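PDB 1ZPU: iron transport multicopper oxidase FET3 from Saccharomyces cerevisiae, which oxidises iron(II) to iron(III), coupled to reduction of oxygen to water, for high-affinity iron uptake, and also oxidises copper(I). Local coordinates for residues N6-W11 with L48-M52; E416-F421 with Q444-V448. All blocks are in the same frame, centred on the assembly; numbering follows the deposited sequence.

Interaction 1: N6-W11 with L48-M52; sequences NWTTGW and LTNGM. With NAG (2-acetamido-2-deoxy-beta-D-glucopyranose), chain B.
Leu-48 opens the contact beside Trp-7, a parallel bridge with CA atoms 5.1 Å apart; its CD2 leans against Thr-9 CG2 at 3.8 Å. Thr-49 carries both main-chain hydrogen bonds between the segments: its N gives one to Trp-7 O (2.8 Å), and its O takes one from Thr-9 N (3.0 Å). Thr-8 and Thr-49 lie side by side on the face remote from Leu-48, with Thr-49 OG1 hydrogen-bonded to Thr-88 on the next strand. Near them Asn-6 carries an N-acetylglucosamine, its ND2 bonded to the sugar C1. Asn-50 then turns the chain: its OD1 accepts from Met-52 N, an Asx turn, while ND2 is hydrogen-bonded to Ile-83 O and Thr-55 O. Gly-51 N gives its hydrogen bond to a side chain, Thr-9 OG1 at 2.8 Å; a chi1 of 57° sets that hydroxyl between backbone N and carbonyl carbon. Met-52 CG lies 3.3 Å from Trp-11 NE1, and SD makes an oblique Met-aromatic contact, 4.6 Å from the five-membered ring's centroid. Strand 2-14 thus runs parallel to 43-49 until the latter ends at Thr-49, the chain then staying alongside without bridging, a pairing expected in a cupredoxin domain's Greek-key beta-sandwich.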
loop_
_atom_site.group_PDB
_atom_site.type_symbol
_atom_site.label_atom_id
_atom_site.label_comp_id
_atom_site.label_asym_id
_atom_site.label_seq_id
_atom_site.Cartn_x
_atom_site.Cartn_y
_atom_site.Cartn_z
ATOM N N ASN A 6 3.836 -7.107 22.230
ATOM C CA ASN A 6 2.595 -7.807 22.445
ATOM C C ASN A 6 1.399 -6.888 22.235
ATOM O O ASN A 6 1.073 -6.065 23.091
ATOM C CB ASN A 6 2.543 -8.476 23.805
ATOM C CG ASN A 6 1.201 -9.118 24.060
ATOM O OD1 ASN A 6 0.555 -9.637 23.135
ATOM N ND2 ASN A 6 0.739 -9.030 25.294
ATOM N N TRP A 7 0.746 -7.038 21.084
ATOM C CA TRP A 7 -0.374 -6.179 20.707
ATOM C C TRP A 7 -1.681 -6.915 20.543
ATOM O O TRP A 7 -1.748 -7.945 19.873
ATOM C CB TRP A 7 -0.100 -5.479 19.397
ATOM C CG TRP A 7 1.055 -4.581 19.393
ATOM C CD1 TRP A 7 1.657 -4.011 20.462
ATOM C CD2 TRP A 7 1.735 -4.103 18.239
ATOM N NE1 TRP A 7 2.693 -3.222 20.048
ATOM C CE2 TRP A 7 2.763 -3.266 18.682
ATOM C CE3 TRP A 7 1.576 -4.312 16.863
ATOM C CZ2 TRP A 7 3.641 -2.628 17.799
ATOM C CZ3 TRP A 7 2.451 -3.681 15.980
ATOM C CH2 TRP A 7 3.463 -2.843 16.454
ATOM N N THR A 8 -2.726 -6.344 21.133
ATOM C CA THR A 8 -4.076 -6.894 21.061
ATOM C C THR A 8 -5.043 -5.881 20.451
ATOM O O THR A 8 -5.160 -4.741 20.930
ATOM C CB THR A 8 -4.586 -7.306 22.452
ATOM O OG1 THR A 8 -3.688 -8.266 23.013
ATOM C CG2 THR A 8 -5.975 -7.888 22.349
ATOM N N THR A 9 -5.725 -6.311 19.392
ATOM C CA THR A 9 -6.734 -5.497 18.729
ATOM C C THR A 9 -7.954 -5.326 19.609
ATOM O O THR A 9 -8.293 -6.208 20.412
ATOM C CB THR A 9 -7.225 -6.115 17.411
ATOM O OG1 THR A 9 -7.724 -7.429 17.665
ATOM C CG2 THR A 9 -6.116 -6.185 16.379
ATOM N N GLY A 10 -8.613 -4.183 19.453
ATOM C CA GLY A 10 -9.837 -3.892 20.179
ATOM C C GLY A 10 -10.586 -2.731 19.578
ATOM O O GLY A 10 -10.113 -2.104 18.641
ATOM N N TRP A 11 -11.760 -2.445 20.124
ATOM C CA TRP A 11 -12.569 -1.311 19.694
ATOM C C TRP A 11 -12.780 -0.337 20.838
ATOM O O TRP A 11 -13.113 -0.739 21.948
ATOM C CB TRP A 11 -13.928 -1.780 19.179
ATOM C CG TRP A 11 -13.891 -2.487 17.863
ATOM C CD1 TRP A 11 -13.937 -3.832 17.654
ATOM C CD2 TRP A 11 -13.798 -1.881 16.565
ATOM N NE1 TRP A 11 -13.881 -4.112 16.314
ATOM C CE2 TRP A 11 -13.793 -2.932 15.616
ATOM C CE3 TRP A 11 -13.720 -0.553 16.110
ATOM C CZ2 TRP A 11 -13.709 -2.700 14.227
ATOM C CZ3 TRP A 11 -13.639 -0.322 14.730
ATOM C CH2 TRP A 11 -13.639 -1.399 13.807
ATOM N N LEU A 48 0.625 -10.680 17.627
ATOM C CA LEU A 48 -0.663 -10.031 17.394
ATOM C C LEU A 48 -1.780 -10.936 17.891
ATOM O O LEU A 48 -1.856 -12.112 17.525
ATOM C CB LEU A 48 -0.873 -9.702 15.918
ATOM C CG LEU A 48 -1.629 -8.433 15.515
ATOM C CD1 LEU A 48 -2.075 -8.554 14.072
ATOM C CD2 LEU A 48 -2.815 -8.101 16.383
ATOM N N THR A 49 -2.636 -10.387 18.741
ATOM C CA THR A 49 -3.783 -11.118 19.237
ATOM C C THR A 49 -5.061 -10.458 18.767
ATOM O O THR A 49 -5.287 -9.283 18.999
ATOM C CB THR A 49 -3.794 -11.199 20.769
ATOM O OG1 THR A 49 -2.550 -11.740 21.218
ATOM C CG2 THR A 49 -4.942 -12.088 21.256
ATOM N N ASN A 50 -5.904 -11.241 18.114
ATOM C CA ASN A 50 -7.218 -10.780 17.713
ATOM C C ASN A 50 -8.170 -10.740 18.906
ATOM O O ASN A 50 -8.658 -11.775 19.357
ATOM C CB ASN A 50 -7.787 -11.694 16.622
ATOM C CG ASN A 50 -9.042 -11.134 15.994
ATOM O OD1 ASN A 50 -9.577 -10.127 16.452
ATOM N ND2 ASN A 50 -9.510 -11.773 14.932
ATOM N N GLY A 51 -8.422 -9.538 19.415
ATOM C CA GLY A 51 -9.342 -9.354 20.535
ATOM C C GLY A 51 -10.675 -8.780 20.101
ATOM O O GLY A 51 -11.481 -8.371 20.937
ATOM N N MET A 52 -10.895 -8.736 18.788
ATOM C CA MET A 52 -12.158 -8.263 18.218
ATOM C C MET A 52 -13.158 -9.402 18.198
ATOM O O MET A 52 -12.777 -10.558 18.020
ATOM C CB MET A 52 -11.955 -7.708 16.809
ATOM C CG MET A 52 -11.459 -6.309 16.788
ATOM S SD MET A 52 -10.595 -5.897 15.243
ATOM C CE MET A 52 -9.707 -7.433 14.923
HETATM C C1 NAG B . 0.752 -10.276 26.014
HETATM C C2 NAG B . 1.116 -11.770 26.044
HETATM C C3 NAG B . 0.115 -12.690 26.793
HETATM C C4 NAG B . -0.675 -11.990 27.906
HETATM C C5 NAG B . -1.028 -10.582 27.440
HETATM C C6 NAG B . -1.893 -9.792 28.420
HETATM C C7 NAG B . 2.083 -13.298 24.371
HETATM C C8 NAG B . 1.513 -14.277 23.373
HETATM N N2 NAG B . 1.304 -12.251 24.683
HETATM O O3 NAG B . 0.793 -13.815 27.327
HETATM O O4 NAG B . -1.852 -12.700 28.213
HETATM O O5 NAG B . 0.211 -9.939 27.259
HETATM O O6 NAG B . -2.743 -8.944 27.675
HETATM O O7 NAG B . 3.211 -13.470 24.851
#

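Interaction 2: E416-F421 with Q444-V448; sequences EVPHSF and QSNFV
In the third cupredoxin domain, a long connection between strands 401-406 and 434-436 lies against the start of strand 446-452, with Gln-444, Asn-446 and Val-448 turned toward it. The two segments run nearly the same way, 16° apart, yet side-chain amides make two of the three hydrogen bonds across them. Gln-444 CG stands anti to the carbonyl carbon (chi1 -54°) and the chain beyond it is extended, bringing NE2 within 2.7 Å of Glu-416 O. That acceptor lies close to the glutamine's amide plane, whereas NE2 sits well above the carbonyl plane of Glu-416; Tyr-410 O is a further partner of NE2. OE1 of the same amide faces Pro-418, 3.6 Å from Pro-418 CG. The backbone supplies the remaining bond, from His-419 N to Gln-444 O at 3.2 Å. Asn-446 repeats the side-chain pattern: ND2 reaches His-419 O at 2.8 Å, and the acceptor lies close to the asparagine's amide plane, while ND2 stands well above the plane of the His-419 carbonyl. OD1 accepts from Gln-405 NE2, a second tie that helps fix the rotation of the amide. Farther along, polar contact gives way to CH-pi packing: Val-448 CG2 is 3.6 Å from the centroid of the Phe-421 ring and 14° off its normal, hence over the face. Strand 446-452 runs between 379-386 and 401-406, and Phe-421 also touches Val-383 and Gln-405 on these two; Phe-447 points the other way, onto Leu-439 and Val-441 of strand 438-441 in the second sheet, so the loop covers the sheet face turned away from the sandwich interior.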
loop_
_atom_site.group_PDB
_atom_site.type_symbol
_atom_site.label_atom_id
_atom_site.label_comp_id
_atom_site.label_asym_id
_atom_site.label_seq_id
_atom_site.Cartn_x
_atom_site.Cartn_y
_atom_site.Cartn_z
ATOM N N GLU A 416 -11.097 11.975 -24.669
ATOM C CA GLU A 416 -10.032 11.017 -24.959
ATOM C C GLU A 416 -10.381 9.623 -24.465
ATOM O O GLU A 416 -11.056 9.465 -23.446
ATOM C CB GLU A 416 -8.714 11.473 -24.351
ATOM C CG GLU A 416 -8.264 12.823 -24.837
ATOM C CD GLU A 416 -6.972 13.264 -24.193
ATOM O OE1 GLU A 416 -6.017 13.528 -24.953
ATOM O OE2 GLU A 416 -6.900 13.335 -22.946
ATOM N N VAL A 417 -9.913 8.627 -25.212
ATOM C CA VAL A 417 -10.121 7.216 -24.900
ATOM C C VAL A 417 -8.871 6.610 -24.241
ATOM O O VAL A 417 -7.803 7.232 -24.248
ATOM C CB VAL A 417 -10.496 6.386 -26.177
ATOM C CG1 VAL A 417 -11.965 6.554 -26.527
ATOM C CG2 VAL A 417 -9.591 6.743 -27.358
ATOM N N PRO A 418 -9.004 5.403 -23.658
ATOM C CA PRO A 418 -7.864 4.675 -23.085
ATOM C C PRO A 418 -6.795 4.286 -24.110
ATOM O O PRO A 418 -7.126 3.909 -25.227
ATOM C CB PRO A 418 -8.516 3.407 -22.518
ATOM C CG PRO A 418 -9.950 3.767 -22.318
ATOM C CD PRO A 418 -10.267 4.666 -23.462
ATOM N N HIS A 419 -5.529 4.380 -23.715
ATOM C CA HIS A 419 -4.415 3.952 -24.552
ATOM C C HIS A 419 -3.540 2.941 -23.832
ATOM O O HIS A 419 -3.109 3.172 -22.700
ATOM C CB HIS A 419 -3.613 5.153 -25.036
ATOM C CG HIS A 419 -4.360 5.996 -26.014
ATOM N ND1 HIS A 419 -5.150 7.058 -25.629
ATOM C CD2 HIS A 419 -4.491 5.894 -27.356
ATOM C CE1 HIS A 419 -5.714 7.595 -26.697
ATOM N NE2 HIS A 419 -5.333 6.906 -27.757
ATOM N N SER A 420 -3.314 1.805 -24.481
ATOM C CA SER A 420 -2.474 0.752 -23.920
ATOM C C SER A 420 -1.002 1.019 -24.216
ATOM O O SER A 420 -0.669 1.809 -25.110
ATOM C CB SER A 420 -2.871 -0.605 -24.493
ATOM O OG SER A 420 -4.084 -1.058 -23.936
ATOM N N PHE A 421 -0.123 0.366 -23.459
ATOM C CA PHE A 421 1.288 0.337 -23.799
ATOM C C PHE A 421 1.442 -0.444 -25.080
ATOM O O PHE A 421 0.845 -1.508 -25.228
ATOM C CB PHE A 421 2.098 -0.343 -22.700
ATOM C CG PHE A 421 3.543 -0.545 -23.051
ATOM C CD1 PHE A 421 4.406 0.542 -23.174
ATOM C CD2 PHE A 421 4.047 -1.828 -23.259
ATOM C CE1 PHE A 421 5.747 0.353 -23.501
ATOM C CE2 PHE A 421 5.383 -2.024 -23.584
ATOM C CZ PHE A 421 6.236 -0.931 -23.703
ATOM N N GLN A 444 -7.172 6.397 -17.539
ATOM C CA GLN A 444 -7.224 5.824 -18.881
ATOM C C GLN A 444 -5.841 5.648 -19.518
ATOM O O GLN A 444 -5.716 5.576 -20.738
ATOM C CB GLN A 444 -8.140 6.654 -19.784
ATOM C CG GLN A 444 -9.549 6.884 -19.239
ATOM C CD GLN A 444 -10.566 7.180 -20.343
ATOM O OE1 GLN A 444 -11.539 6.438 -20.517
ATOM N NE2 GLN A 444 -10.334 8.249 -21.105
ATOM N N SER A 445 -4.807 5.553 -18.690
ATOM C CA SER A 445 -3.440 5.488 -19.192
ATOM C C SER A 445 -2.789 4.123 -18.964
ATOM O O SER A 445 -3.474 3.112 -18.868
ATOM C CB SER A 445 -2.601 6.618 -18.595
ATOM O OG SER A 445 -1.493 6.893 -19.431
ATOM N N ASN A 446 -1.462 4.099 -18.905
ATOM C CA ASN A 446 -0.722 2.854 -18.766
ATOM C C ASN A 446 0.580 3.047 -18.022
ATOM O O ASN A 446 1.074 4.168 -17.903
ATOM C CB ASN A 446 -0.456 2.217 -20.143
ATOM C CG ASN A 446 0.271 3.154 -21.104
ATOM O OD1 ASN A 446 1.490 3.318 -21.039
ATOM N ND2 ASN A 446 -0.476 3.760 -22.008
ATOM N N PHE A 447 1.120 1.953 -17.503
ATOM C CA PHE A 447 2.488 1.953 -17.020
ATOM C C PHE A 447 3.174 0.620 -17.251
ATOM O O PHE A 447 2.516 -0.388 -17.532
ATOM C CB PHE A 447 2.608 2.458 -15.568
ATOM C CG PHE A 447 2.115 1.503 -14.496
ATOM C CD1 PHE A 447 1.304 1.977 -13.468
ATOM C CD2 PHE A 447 2.508 0.171 -14.460
ATOM C CE1 PHE A 447 0.864 1.136 -12.439
ATOM C CE2 PHE A 447 2.065 -0.677 -13.445
ATOM C CZ PHE A 447 1.248 -0.189 -12.429
ATOM N N VAL A 448 4.501 0.637 -17.177
ATOM C CA VAL A 448 5.306 -0.565 -17.327
ATOM C C VAL A 448 6.376 -0.562 -16.249
ATOM O O VAL A 448 7.134 0.404 -16.101
ATOM C CB VAL A 448 5.959 -0.678 -18.725
ATOM C CG1 VAL A 448 6.678 -2.001 -18.870
ATOM C CG2 VAL A 448 4.934 -0.554 -19.817
#

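In the fold
Interactions 1 and 2 lie on opposite sides of the chain's centre, their own centres 43 Å apart and their nearest atoms about 28 Å apart, in the first and third cupredoxin domains; they share no strand. Both are partly buried. In interaction 1 two neighbouring strands of one sheet join edge to edge through main-chain bonds, with a threonine hydroxyl taking over where the pairing ends. Interaction 2 sets a loop over the face of a sheet, and there side-chain amides reach loop carbonyls. Each comes within about 9 Å, side chain to side chain, of a copper-ligand histidine: Leu-48 of His-60 and His-107, Gln-444 of His-392.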